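PDB 5K8R: protocadherin gamma-B3 from Homo sapiens, which probably mediates calcium-dependent adhesion between cells and may take part in establishing and maintaining specific neuronal connections in the brain. Local coordinates for residues Ile7-Asp12 against Gln94-Asn99; Leu124-Asp129 against Arg160-Val165; Pro146-Ile151 against His178-Thr183; Ala168-Glu173 against Val200-Ala205. All blocks are in the same frame, centred on the assembly; numbering follows the deposited sequence.

Contact 1 (Ile7-Asp12 against Gln94-Asn99); sequences IPEELD and QDINDN. With CA (calcium ion), chain D; CA (calcium ion), chain C; CA (calcium ion), chain B.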
loop_
_atom_site.group_PDB
_atom_site.type_symbol
_atom_site.label_atom_id
_atom_site.label_comp_id
_atom_site.label_asym_id
_atom_site.label_seq_id
_atom_site.Cartn_x
_atom_site.Cartn_y
_atom_site.Cartn_z
ATOM N N ILE A 7 -5.663 27.175 54.547
ATOM C CA ILE A 7 -6.873 27.800 54.015
ATOM C C ILE A 7 -7.099 27.333 52.582
ATOM O O ILE A 7 -6.130 27.049 51.864
ATOM C CB ILE A 7 -6.786 29.334 54.081
ATOM C CG1 ILE A 7 -5.531 29.831 53.358
ATOM C CG2 ILE A 7 -6.796 29.813 55.524
ATOM C CD1 ILE A 7 -5.423 31.340 53.276
ATOM N N PRO A 8 -8.344 27.230 52.126
ATOM C CA PRO A 8 -8.582 26.931 50.712
ATOM C C PRO A 8 -8.198 28.111 49.835
ATOM O O PRO A 8 -8.132 29.259 50.277
ATOM C CB PRO A 8 -10.089 26.659 50.654
ATOM C CG PRO A 8 -10.642 27.429 51.807
ATOM C CD PRO A 8 -9.600 27.343 52.886
ATOM N N GLU A 9 -7.933 27.807 48.569
ATOM C CA GLU A 9 -7.570 28.835 47.609
ATOM C C GLU A 9 -8.803 29.630 47.182
ATOM O O GLU A 9 -9.947 29.266 47.470
ATOM C CB GLU A 9 -6.896 28.214 46.386
ATOM C CG GLU A 9 -7.724 27.124 45.723
ATOM C CD GLU A 9 -7.201 26.733 44.354
ATOM O OE1 GLU A 9 -6.591 27.588 43.676
ATOM O OE2 GLU A 9 -7.402 25.567 43.954
ATOM N N GLU A 10 -8.548 30.742 46.489
ATOM C CA GLU A 10 -9.589 31.562 45.864
ATOM C C GLU A 10 -10.566 32.143 46.884
ATOM O O GLU A 10 -11.745 32.339 46.584
ATOM C CB GLU A 10 -10.348 30.770 44.794
ATOM C CG GLU A 10 -9.463 30.125 43.738
ATOM C CD GLU A 10 -8.891 31.126 42.748
ATOM O OE1 GLU A 10 -9.288 32.310 42.791
ATOM O OE2 GLU A 10 -8.046 30.723 41.921
ATOM N N LEU A 11 -10.092 32.425 48.094
ATOM C CA LEU A 11 -10.927 33.083 49.087
ATOM C C LEU A 11 -11.059 34.566 48.767
ATOM O O LEU A 11 -10.161 35.181 48.186
ATOM C CB LEU A 11 -10.348 32.906 50.491
ATOM C CG LEU A 11 -10.388 31.502 51.095
ATOM C CD1 LEU A 11 -9.747 31.501 52.474
ATOM C CD2 LEU A 11 -11.819 30.991 51.163
ATOM N N ASP A 12 -12.198 35.139 49.153
ATOM C CA ASP A 12 -12.421 36.561 48.939
ATOM C C ASP A 12 -11.440 37.385 49.768
ATOM O O ASP A 12 -10.891 36.926 50.774
ATOM C CB ASP A 12 -13.857 36.943 49.295
ATOM C CG ASP A 12 -14.869 36.397 48.308
ATOM O OD1 ASP A 12 -14.473 36.053 47.174
ATOM O OD2 ASP A 12 -16.065 36.319 48.662
ATOM N N GLN A 94 -4.943 24.947 50.277
ATOM C CA GLN A 94 -5.657 23.757 49.838
ATOM C C GLN A 94 -6.217 23.952 48.433
ATOM O O GLN A 94 -6.531 25.068 48.012
ATOM C CB GLN A 94 -6.787 23.428 50.813
ATOM C CG GLN A 94 -6.322 23.211 52.244
ATOM C CD GLN A 94 -7.459 23.280 53.245
ATOM O OE1 GLN A 94 -8.537 23.790 52.941
ATOM N NE2 GLN A 94 -7.222 22.764 54.446
ATOM N N ASP A 95 -6.342 22.845 47.707
ATOM C CA ASP A 95 -6.817 22.871 46.332
ATOM C C ASP A 95 -8.325 22.667 46.281
ATOM O O ASP A 95 -8.875 21.816 46.987
ATOM C CB ASP A 95 -6.121 21.789 45.503
ATOM C CG ASP A 95 -6.568 21.784 44.052
ATOM O OD1 ASP A 95 -6.641 22.872 43.441
ATOM O OD2 ASP A 95 -6.852 20.690 43.521
ATOM N N ILE A 96 -8.991 23.458 45.441
ATOM C CA ILE A 96 -10.407 23.284 45.154
ATOM C C ILE A 96 -10.554 22.923 43.682
ATOM O O ILE A 96 -9.690 23.221 42.853
ATOM C CB ILE A 96 -11.238 24.538 45.496
ATOM C CG1 ILE A 96 -10.838 25.711 44.599
ATOM C CG2 ILE A 96 -11.071 24.903 46.964
ATOM C CD1 ILE A 96 -11.613 26.986 44.881
ATOM N N ASN A 97 -11.668 22.265 43.358
ATOM C CA ASN A 97 -11.930 21.822 41.989
ATOM C C ASN A 97 -12.618 22.952 41.227
ATOM O O ASN A 97 -13.822 22.931 40.962
ATOM C CB ASN A 97 -12.766 20.550 41.987
ATOM C CG ASN A 97 -12.881 19.934 40.607
ATOM O OD1 ASN A 97 -11.951 20.010 39.803
ATOM N ND2 ASN A 97 -14.026 19.331 40.321
ATOM N N ASP A 98 -11.827 23.962 40.870
ATOM C CA ASP A 98 -12.322 25.110 40.125
ATOM C C ASP A 98 -11.820 25.136 38.686
ATOM O O ASP A 98 -11.938 26.167 38.014
ATOM C CB ASP A 98 -11.944 26.407 40.844
ATOM C CG ASP A 98 -10.449 26.549 41.044
ATOM O OD1 ASP A 98 -9.747 25.518 41.027
ATOM O OD2 ASP A 98 -9.980 27.692 41.220
ATOM N N ASN A 99 -11.267 24.028 38.197
ATOM C CA ASN A 99 -10.778 23.933 36.832
ATOM C C ASN A 99 -11.315 22.652 36.199
ATOM O O ASN A 99 -11.186 21.568 36.792
ATOM C CB ASN A 99 -9.246 23.941 36.789
ATOM C CG ASN A 99 -8.662 25.307 37.076
ATOM O OD1 ASN A 99 -7.973 25.502 38.077
ATOM N ND2 ASN A 99 -8.931 26.262 36.193
HETATM CA CA CA D . -7.782 24.288 41.856
HETATM CA CA CA C . -7.598 28.221 41.238
HETATM CA CA CA B . -10.445 19.622 37.937
#

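Contact 2 (Leu124-Asp129 against Arg160-Val165); sequences LESAQD and RYPELV. With CA (calcium ion), chain B.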
loop_
_atom_site.group_PDB
_atom_site.type_symbol
_atom_site.label_atom_id
_atom_site.label_comp_id
_atom_site.label_asym_id
_atom_site.label_seq_id
_atom_site.Cartn_x
_atom_site.Cartn_y
_atom_site.Cartn_z
ATOM N N LEU A 124 -5.240 6.734 22.992
ATOM C CA LEU A 124 -6.036 7.953 22.976
ATOM C C LEU A 124 -5.351 9.015 23.823
ATOM O O LEU A 124 -4.731 8.704 24.845
ATOM C CB LEU A 124 -7.452 7.703 23.500
ATOM C CG LEU A 124 -8.361 6.867 22.603
ATOM C CD1 LEU A 124 -9.748 6.749 23.215
ATOM C CD2 LEU A 124 -8.429 7.477 21.214
ATOM N N GLU A 125 -5.464 10.268 23.393
ATOM C CA GLU A 125 -4.883 11.364 24.154
ATOM C C GLU A 125 -5.647 11.558 25.458
ATOM O O GLU A 125 -6.879 11.631 25.466
ATOM C CB GLU A 125 -4.899 12.654 23.336
ATOM C CG GLU A 125 -4.381 13.858 24.100
ATOM C CD GLU A 125 -4.109 15.047 23.205
ATOM O OE1 GLU A 125 -4.716 15.128 22.115
ATOM O OE2 GLU A 125 -3.280 15.895 23.589
ATOM N N SER A 126 -4.910 11.634 26.561
ATOM C CA SER A 126 -5.523 11.823 27.864
ATOM C C SER A 126 -5.886 13.290 28.079
ATOM O O SER A 126 -5.365 14.194 27.420
ATOM C CB SER A 126 -4.584 11.342 28.972
ATOM O OG SER A 126 -5.200 11.441 30.243
ATOM N N ALA A 127 -6.802 13.517 29.015
ATOM C CA ALA A 127 -7.201 14.871 29.360
ATOM C C ALA A 127 -6.229 15.468 30.373
ATOM O O ALA A 127 -5.560 14.759 31.128
ATOM C CB ALA A 127 -8.624 14.888 29.919
ATOM N N GLN A 128 -6.155 16.797 30.378
ATOM C CA GLN A 128 -5.296 17.528 31.296
ATOM C C GLN A 128 -6.141 18.360 32.249
ATOM O O GLN A 128 -7.224 18.835 31.894
ATOM C CB GLN A 128 -4.312 18.431 30.543
ATOM C CG GLN A 128 -3.276 17.670 29.734
ATOM C CD GLN A 128 -2.208 18.576 29.158
ATOM O OE1 GLN A 128 -2.252 19.794 29.329
ATOM N NE2 GLN A 128 -1.237 17.983 28.473
ATOM N N ASP A 129 -5.632 18.531 33.466
ATOM C CA ASP A 129 -6.344 19.241 34.518
ATOM C C ASP A 129 -5.339 19.948 35.420
ATOM O O ASP A 129 -4.512 19.289 36.065
ATOM C CB ASP A 129 -7.209 18.269 35.323
ATOM C CG ASP A 129 -8.294 18.967 36.120
ATOM O OD1 ASP A 129 -8.000 19.983 36.783
ATOM O OD2 ASP A 129 -9.449 18.493 36.083
ATOM N N ARG A 160 -5.150 8.110 35.501
ATOM C CA ARG A 160 -5.867 7.297 34.530
ATOM C C ARG A 160 -5.559 7.755 33.109
ATOM O O ARG A 160 -5.290 8.932 32.859
ATOM C CB ARG A 160 -7.379 7.361 34.773
ATOM C CG ARG A 160 -7.876 6.610 36.005
ATOM C CD ARG A 160 -7.588 7.365 37.293
ATOM N NE ARG A 160 -8.118 6.676 38.466
ATOM C CZ ARG A 160 -9.291 6.955 39.025
ATOM N NH1 ARG A 160 -9.697 6.280 40.091
ATOM N NH2 ARG A 160 -10.054 7.912 38.518
ATOM N N TYR A 161 -5.604 6.802 32.176
ATOM C CA TYR A 161 -5.488 7.106 30.761
ATOM C C TYR A 161 -6.359 6.133 29.981
ATOM O O TYR A 161 -6.472 4.958 30.371
ATOM C CB TYR A 161 -4.038 7.042 30.262
ATOM C CG TYR A 161 -3.398 5.670 30.298
ATOM C CD1 TYR A 161 -3.384 4.862 29.168
ATOM C CD2 TYR A 161 -2.790 5.195 31.451
ATOM C CE1 TYR A 161 -2.793 3.613 29.192
ATOM C CE2 TYR A 161 -2.196 3.947 31.483
ATOM C CZ TYR A 161 -2.199 3.162 30.350
ATOM O OH TYR A 161 -1.612 1.918 30.378
ATOM N N PRO A 162 -7.000 6.591 28.903
ATOM C CA PRO A 162 -7.900 5.714 28.148
ATOM C C PRO A 162 -7.249 5.104 26.917
ATOM O O PRO A 162 -6.243 5.610 26.409
ATOM C CB PRO A 162 -9.038 6.661 27.758
ATOM C CG PRO A 162 -8.329 7.972 27.540
ATOM C CD PRO A 162 -7.144 8.000 28.494
ATOM N N GLU A 163 -7.830 4.011 26.430
ATOM C CA GLU A 163 -7.411 3.363 25.198
ATOM C C GLU A 163 -8.645 2.893 24.446
ATOM O O GLU A 163 -9.575 2.344 25.046
ATOM C CB GLU A 163 -6.477 2.173 25.461
ATOM C CG GLU A 163 -5.075 2.553 25.900
ATOM C CD GLU A 163 -4.188 1.342 26.122
ATOM O OE1 GLU A 163 -4.731 0.232 26.305
ATOM O OE2 GLU A 163 -2.949 1.500 26.111
ATOM N N LEU A 164 -8.648 3.118 23.137
ATOM C CA LEU A 164 -9.734 2.654 22.289
ATOM C C LEU A 164 -9.502 1.197 21.913
ATOM O O LEU A 164 -8.381 0.800 21.589
ATOM C CB LEU A 164 -9.828 3.519 21.032
ATOM C CG LEU A 164 -11.122 3.475 20.225
ATOM C CD1 LEU A 164 -12.278 4.030 21.045
ATOM C CD2 LEU A 164 -10.957 4.251 18.928
ATOM N N VAL A 165 -10.560 0.394 21.967
ATOM C CA VAL A 165 -10.462 -1.030 21.670
ATOM C C VAL A 165 -11.490 -1.388 20.607
ATOM O O VAL A 165 -12.631 -0.911 20.638
ATOM C CB VAL A 165 -10.639 -1.898 22.938
ATOM C CG1 VAL A 165 -11.975 -1.630 23.605
ATOM C CG2 VAL A 165 -10.485 -3.377 22.606
HETATM CA CA CA B . -10.445 19.622 37.937
HETATM O O HOH W 1 -3.417 5.793 25.333
#

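Contact 3 (Pro146-Ile151 against His178-Thr183); sequences PHFSLI and HHLVLT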
loop_
_atom_site.group_PDB
_atom_site.type_symbol
_atom_site.label_atom_id
_atom_site.label_comp_id
_atom_site.label_asym_id
_atom_site.label_seq_id
_atom_site.Cartn_x
_atom_site.Cartn_y
_atom_site.Cartn_z
ATOM N N PRO A 146 -21.201 0.563 18.035
ATOM C CA PRO A 146 -21.214 -0.879 17.734
ATOM C C PRO A 146 -19.846 -1.458 17.414
ATOM O O PRO A 146 -19.670 -2.676 17.541
ATOM C CB PRO A 146 -22.152 -0.980 16.522
ATOM C CG PRO A 146 -22.966 0.276 16.556
ATOM C CD PRO A 146 -22.055 1.327 17.110
ATOM N N HIS A 147 -18.875 -0.640 17.010
ATOM C CA HIS A 147 -17.567 -1.141 16.605
ATOM C C HIS A 147 -16.467 -0.909 17.628
ATOM O O HIS A 147 -15.552 -1.730 17.722
ATOM C CB HIS A 147 -17.137 -0.506 15.277
ATOM C CG HIS A 147 -17.931 -0.974 14.098
ATOM N ND1 HIS A 147 -19.185 -0.484 13.801
ATOM C CD2 HIS A 147 -17.649 -1.889 13.140
ATOM C CE1 HIS A 147 -19.640 -1.074 12.711
ATOM N NE2 HIS A 147 -18.727 -1.931 12.291
ATOM N N PHE A 148 -16.524 0.179 18.390
ATOM C CA PHE A 148 -15.449 0.549 19.299
ATOM C C PHE A 148 -15.954 0.626 20.731
ATOM O O PHE A 148 -17.064 1.103 20.988
ATOM C CB PHE A 148 -14.830 1.895 18.907
ATOM C CG PHE A 148 -14.143 1.882 17.575
ATOM C CD1 PHE A 148 -12.797 1.570 17.480
ATOM C CD2 PHE A 148 -14.840 2.185 16.419
ATOM C CE1 PHE A 148 -12.161 1.561 16.255
ATOM C CE2 PHE A 148 -14.209 2.176 15.190
ATOM C CZ PHE A 148 -12.867 1.863 15.108
ATOM N N SER A 149 -15.129 0.151 21.655
ATOM C CA SER A 149 -15.309 0.342 23.085
ATOM C C SER A 149 -14.069 1.032 23.646
ATOM O O SER A 149 -13.136 1.375 22.915
ATOM C CB SER A 149 -15.570 -0.990 23.795
ATOM O OG SER A 149 -16.854 -1.498 23.473
ATOM N N LEU A 150 -14.058 1.225 24.960
ATOM C CA LEU A 150 -12.960 1.906 25.628
ATOM C C LEU A 150 -12.533 1.111 26.851
ATOM O O LEU A 150 -13.375 0.613 27.605
ATOM C CB LEU A 150 -13.360 3.332 26.035
ATOM C CG LEU A 150 -12.301 4.215 26.702
ATOM C CD1 LEU A 150 -12.391 5.637 26.176
ATOM C CD2 LEU A 150 -12.459 4.204 28.215
ATOM N N ILE A 151 -11.222 0.988 27.036
ATOM C CA ILE A 151 -10.646 0.432 28.252
ATOM C C ILE A 151 -9.898 1.550 28.962
ATOM O O ILE A 151 -9.309 2.422 28.315
ATOM C CB ILE A 151 -9.720 -0.768 27.963
ATOM C CG1 ILE A 151 -8.509 -0.339 27.135
ATOM C CG2 ILE A 151 -10.483 -1.864 27.237
ATOM C CD1 ILE A 151 -7.552 -1.472 26.825
ATOM N N HIS A 178 -16.176 6.537 11.393
ATOM C CA HIS A 178 -16.905 6.319 12.635
ATOM C C HIS A 178 -16.693 7.528 13.532
ATOM O O HIS A 178 -15.555 7.960 13.730
ATOM C CB HIS A 178 -16.439 5.041 13.343
ATOM C CG HIS A 178 -16.614 3.798 12.527
ATOM N ND1 HIS A 178 -17.733 2.999 12.618
ATOM C CD2 HIS A 178 -15.812 3.218 11.603
ATOM C CE1 HIS A 178 -17.612 1.980 11.786
ATOM N NE2 HIS A 178 -16.456 2.089 11.157
ATOM N N HIS A 179 -17.781 8.073 14.070
ATOM C CA HIS A 179 -17.732 9.285 14.881
ATOM C C HIS A 179 -17.985 8.915 16.338
ATOM O O HIS A 179 -19.109 8.561 16.711
ATOM C CB HIS A 179 -18.745 10.311 14.380
ATOM C CG HIS A 179 -18.501 10.755 12.971
ATOM N ND1 HIS A 179 -17.633 11.777 12.653
ATOM C CD2 HIS A 179 -19.002 10.309 11.795
ATOM C CE1 HIS A 179 -17.613 11.945 11.343
ATOM N NE2 HIS A 179 -18.435 11.066 10.799
ATOM N N LEU A 180 -16.940 9.003 17.156
ATOM C CA LEU A 180 -16.992 8.642 18.563
ATOM C C LEU A 180 -16.916 9.891 19.433
ATOM O O LEU A 180 -16.411 10.937 19.018
ATOM C CB LEU A 180 -15.847 7.690 18.924
ATOM C CG LEU A 180 -15.611 6.517 17.971
ATOM C CD1 LEU A 180 -14.437 5.673 18.441
ATOM C CD2 LEU A 180 -16.865 5.673 17.842
ATOM N N VAL A 181 -17.427 9.764 20.656
ATOM C CA VAL A 181 -17.438 10.848 21.631
ATOM C C VAL A 181 -16.756 10.357 22.899
ATOM O O VAL A 181 -17.094 9.286 23.418
ATOM C CB VAL A 181 -18.868 11.333 21.929
ATOM C CG1 VAL A 181 -18.842 12.486 22.919
ATOM C CG2 VAL A 181 -19.571 11.744 20.644
ATOM N N LEU A 182 -15.831 11.137 23.415
ATOM C CA LEU A 182 -15.098 10.824 24.609
ATOM C C LEU A 182 -15.315 11.900 25.639
ATOM O O LEU A 182 -15.217 13.053 25.356
ATOM C CB LEU A 182 -13.627 10.737 24.273
ATOM C CG LEU A 182 -12.556 10.490 25.302
ATOM C CD1 LEU A 182 -12.752 9.147 25.928
ATOM C CD2 LEU A 182 -11.170 10.612 24.768
ATOM N N THR A 183 -15.601 11.503 26.852
ATOM C CA THR A 183 -15.862 12.433 27.942
ATOM C C THR A 183 -14.916 12.148 29.101
ATOM O O THR A 183 -14.652 10.986 29.429
ATOM C CB THR A 183 -17.321 12.335 28.415
ATOM O OG1 THR A 183 -18.199 12.547 27.303
ATOM C CG2 THR A 183 -17.614 13.379 29.485
HETATM O O HOH W 2 -20.775 2.467 13.920
#

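Contact 4 (Ala168-Glu173 against Val200-Ala205); sequences APLDRE and VIVADA. With CA (calcium ion), chain J; CA (calcium ion), chain I.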
loop_
_atom_site.group_PDB
_atom_site.type_symbol
_atom_site.label_atom_id
_atom_site.label_comp_id
_atom_site.label_asym_id
_atom_site.label_seq_id
_atom_site.Cartn_x
_atom_site.Cartn_y
_atom_site.Cartn_z
ATOM N N ALA A 168 -15.496 -5.080 17.024
ATOM C CA ALA A 168 -16.089 -5.599 15.802
ATOM C C ALA A 168 -15.228 -5.150 14.630
ATOM O O ALA A 168 -14.735 -4.013 14.627
ATOM C CB ALA A 168 -17.533 -5.112 15.610
ATOM N N PRO A 169 -15.026 -6.010 13.632
ATOM C CA PRO A 169 -14.125 -5.663 12.528
ATOM C C PRO A 169 -14.608 -4.445 11.754
ATOM O O PRO A 169 -15.791 -4.101 11.747
ATOM C CB PRO A 169 -14.138 -6.919 11.646
ATOM C CG PRO A 169 -14.583 -8.020 12.556
ATOM C CD PRO A 169 -15.546 -7.382 13.512
ATOM N N LEU A 170 -13.659 -3.785 11.096
ATOM C CA LEU A 170 -13.935 -2.621 10.269
ATOM C C LEU A 170 -13.996 -3.020 8.800
ATOM O O LEU A 170 -13.363 -3.989 8.372
ATOM C CB LEU A 170 -12.870 -1.540 10.467
ATOM C CG LEU A 170 -12.733 -0.947 11.871
ATOM C CD1 LEU A 170 -11.635 0.105 11.901
ATOM C CD2 LEU A 170 -14.054 -0.358 12.337
ATOM N N ASP A 171 -14.778 -2.265 8.036
ATOM C CA ASP A 171 -14.953 -2.502 6.609
ATOM C C ASP A 171 -15.175 -1.164 5.920
ATOM O O ASP A 171 -16.276 -0.614 5.950
ATOM C CB ASP A 171 -16.139 -3.433 6.358
ATOM C CG ASP A 171 -16.234 -3.878 4.911
ATOM O OD1 ASP A 171 -15.244 -3.707 4.169
ATOM O OD2 ASP A 171 -17.299 -4.398 4.518
ATOM N N ARG A 172 -14.120 -0.640 5.306
ATOM C CA ARG A 172 -14.186 0.626 4.642
ATOM C C ARG A 172 -15.209 0.592 3.560
ATOM O O ARG A 172 -15.808 1.574 3.221
ATOM C CB ARG A 172 -12.845 0.981 4.057
ATOM C CG ARG A 172 -12.844 2.337 3.413
ATOM C CD ARG A 172 -11.696 2.525 2.449
ATOM N NE ARG A 172 -11.953 1.976 1.128
ATOM C CZ ARG A 172 -12.783 2.498 0.242
ATOM N NH1 ARG A 172 -13.453 3.586 0.509
ATOM N NH2 ARG A 172 -12.946 1.924 -0.915
ATOM N N GLU A 173 -15.429 -0.592 2.998
ATOM C CA GLU A 173 -16.418 -0.751 1.932
ATOM C C GLU A 173 -17.834 -0.578 2.479
ATOM O O GLU A 173 -18.753 -0.187 1.759
ATOM C CB GLU A 173 -16.274 -2.120 1.266
ATOM C CG GLU A 173 -14.955 -2.318 0.534
ATOM C CD GLU A 173 -13.833 -2.739 1.462
ATOM O OE1 GLU A 173 -14.121 -3.378 2.496
ATOM O OE2 GLU A 173 -12.661 -2.430 1.157
ATOM N N VAL A 200 -12.726 8.415 13.516
ATOM C CA VAL A 200 -11.954 7.275 13.036
ATOM C C VAL A 200 -12.186 7.130 11.539
ATOM O O VAL A 200 -13.309 6.869 11.096
ATOM C CB VAL A 200 -12.342 5.990 13.780
ATOM C CG1 VAL A 200 -11.594 4.797 13.199
ATOM C CG2 VAL A 200 -12.064 6.132 15.268
ATOM N N ILE A 201 -11.126 7.307 10.757
ATOM C CA ILE A 201 -11.175 7.129 9.311
ATOM C C ILE A 201 -10.580 5.764 8.988
ATOM O O ILE A 201 -9.437 5.470 9.360
ATOM C CB ILE A 201 -10.433 8.258 8.578
ATOM C CG1 ILE A 201 -10.622 8.135 7.064
ATOM C CG2 ILE A 201 -8.961 8.273 8.960
ATOM C CD1 ILE A 201 -10.192 9.365 6.293
ATOM N N VAL A 202 -11.360 4.927 8.309
ATOM C CA VAL A 202 -10.962 3.551 8.034
ATOM C C VAL A 202 -10.034 3.545 6.823
ATOM O O VAL A 202 -10.456 3.846 5.704
ATOM C CB VAL A 202 -12.181 2.650 7.801
ATOM C CG1 VAL A 202 -11.752 1.197 7.672
ATOM C CG2 VAL A 202 -13.187 2.819 8.930
ATOM N N ALA A 203 -8.768 3.200 7.045
ATOM C CA ALA A 203 -7.819 3.097 5.945
ATOM C C ALA A 203 -8.114 1.859 5.106
ATOM O O ALA A 203 -8.418 0.787 5.636
ATOM C CB ALA A 203 -6.388 3.047 6.478
ATOM N N ASP A 204 -8.014 2.012 3.788
ATOM C CA ASP A 204 -8.372 0.942 2.868
ATOM C C ASP A 204 -7.310 -0.150 2.849
ATOM O O ASP A 204 -6.109 0.125 2.918
ATOM C CB ASP A 204 -8.562 1.491 1.455
ATOM C CG ASP A 204 -9.020 0.426 0.471
ATOM O OD1 ASP A 204 -9.976 -0.312 0.793
ATOM O OD2 ASP A 204 -8.419 0.323 -0.618
ATOM N N ALA A 205 -7.767 -1.394 2.750
ATOM C CA ALA A 205 -6.908 -2.541 2.512
ATOM C C ALA A 205 -7.372 -3.259 1.253
ATOM O O ALA A 205 -8.531 -3.155 0.845
ATOM C CB ALA A 205 -6.913 -3.505 3.703
HETATM CA CA CA J . -10.920 -2.709 1.050
HETATM CA CA CA I . -13.213 -4.609 3.398
HETATM O O HOH W 3 -13.785 -5.989 5.398
#

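Contact 1 (Ile7-Asp12 against Gln94-Asn99)
E9 and I96 meet where the parallel pairing of strands 3-8 and 85-94 gives way to the calcium-binding linker between the first and second cadherin repeats. Q94 N donates to I7 O (2.9 Å) and E9 N to Q94 O. E9 OE2 then receives the N-H of I96 at 3.0 Å, almost straight (174°), on the lone pair facing away from OE1. With CG wedged between the backbone N and carbonyl carbon (chi1 55°) and the chain extended beyond, the carboxylate bridges two calcium ions, as D98 does. D95 OD1 and I96 O join the ion on E9 OE2, E10 OE2 the other; D61, E63 and D131 complete the sites, while R62 also partners E9, R59 E10 and N135 D95. I96 CG1 packs 3.6 Å from E9 CG, so an alanine here would probably leave E9 CG, E10 CG and the P8 ring without the aliphatic side chain they lean on. The outer side is looser: exposed Q94 lies alongside the P8 ring, and P8 CB is 4.2 Å from I96 CG2. E9 OE2 and D95 OD1, only 2.8 Å apart, would probably repel without calcium, implying that this tight packing depends on the ion.

Contact 2 (Leu124-Asp129 against Arg160-Val165)
The backbone N of L124 donates to a water 3.1 Å away, and that water, 3.0 Å from P162 O, can donate in turn between the two segments. It marks a place in the beta sandwich of the second cadherin repeat where direct pairing stops: strand 121-123 is bonded antiparallel to strand 160-166, F122 still pairing with L164, but the chain then leaves the sheet edge toward the calcium site of D129. No direct hydrogen bond joins 124-129 to 160-165, and side chains fill the space instead. L124 turns its side chain toward the strand: CB lies against P162 CG at 4.1 Å, and a first torsion that sets CG beside the backbone N (chi1 -70°) carries CG and CD1 on to L164, CD1 reaching L164 CB at 3.9 Å. L164, on the buried side, also meets F148 and L180. Further along the segment the P162 ring meets S126, its CD 4.2 Å from S126 CA. S126 OG is hydrogen-bonded to the hydroxyl of Y140, which also receives A127 N, while S126 N bonds N253 OD1 of the second subunit, so this outer segment also belongs to the dimer interface. At the far end, D129 holds the calcium ion with both carboxylate oxygens, OD1 at 2.7 Å and OD2 at 2.4 Å.

Contact 3 (Pro146-Ile151 against His178-Thr183)
A small aromatic cluster of H147, F148 and H178, continued by leucines, forms this buried contact between the two facing sheets of the second cadherin repeat. H178 stands in the middle. Its CE1 edge points over one face of the H147 ring, coming within 3.6 Å of H147 ND1, with centroids 4.6 Å apart and planes inclined at 53°. On its own face H178 receives the edge of F148, whose CE2 lies 3.9 Å from H178 CG, the planes here at 70°; both pairs are thus edge-to-face. A water sits in the plane of the H178 ring at its edge, weakly bonded to both ND1 atoms. The two strands belong to opposite sheets of the Greek-key cadherin sandwich, 148-154 in the one that includes 160-166 and 177-186 in the one that includes 193-203, and their local axes run 9.5 Å apart at 25°, so side chains alone span the gap. Beyond the rings, F148 CB meets L180 CD1 at 3.8 Å. L150 CD1 comes to 3.5 Å from L182 CD1. A serine in place of H147 would probably deprive the CE1 edge of H178 of the ring face it points at and the shared water of one of its ND1 partners. L170 and V202 pack on other parts of H178, and L164, L166 and V200 on F148.

Contact 4 (Ala168-Glu173 against Val200-Ala205)
With CG anti to its backbone N (chi1 -177°) and a bend further out (chi3 83°), R172 runs along the end of strand 193-203 and turns NE onto D204, whose own CG is likewise anti to N. NE donates to D204 OD1 at 3.0 Å in a salt bridge. The carboxylate oxygen lies in the guanidinium plane at its edge, but the arginine comes down on it from 59° above the carboxylate plane, the two flat groups standing nearly perpendicular. The same OD1 binds calcium at 2.6 Å, so ion and arginine both grip one oxygen, and the combined positive charge would probably stabilise its carboxylate form. D204 has a further polar partner in E241, its OD2 being hydrogen-bonded elsewhere. Below the charged end the contact is aliphatic: R172 CB rests 3.8 Å from V202 CG1, its CD is 3.4 Å from D204 CB, and L170 CB lies 4.1 Å from V202 CG1. D171, R172 and E173 form the cadherin DRE motif, and D204 and A205 open the DxNDN motif; their acidic groups build calcium sites between successive repeats, here the second and third. A205 O joins D204 on one ion at 2.4 Å, and D171 OD1 binds the other at 2.4 Å. E173 spans both, though its modelled bonds are too short to trust; E114, D207 and D240 add further ligands. L170 reaches inward to F148 and H178, I112 of strand 107-113 closes over L170 and V200, and strand 193-203 lies between strands 107-113 and 177-186, with A203 packing on H296 of the second subunit.

Overall arrangement
Contacts 1 and 4 lie at successive repeat boundaries, before and after the second cadherin repeat, and both are built on carboxylates, backbone oxygens and calcium; contact 1 couples parallel strands, contact 4 a loop to a strand end. Contact 3 lies between them in the hydrophobic core, with rings and leucines and no direct hydrogen bond. Contact 2 is intermediate: apolar inside, polar outside, and touching the second subunit. D129 shares an ion with N97 and N99 of contact 1. Strands 148-154 and 160-166, neighbours in one sheet, tie contact 2 to contact 3, while strands 177-186 and 193-203 of the facing sheet tie contact 3 to contact 4, the centres of contacts 3 and 4 being about 14 Å apart.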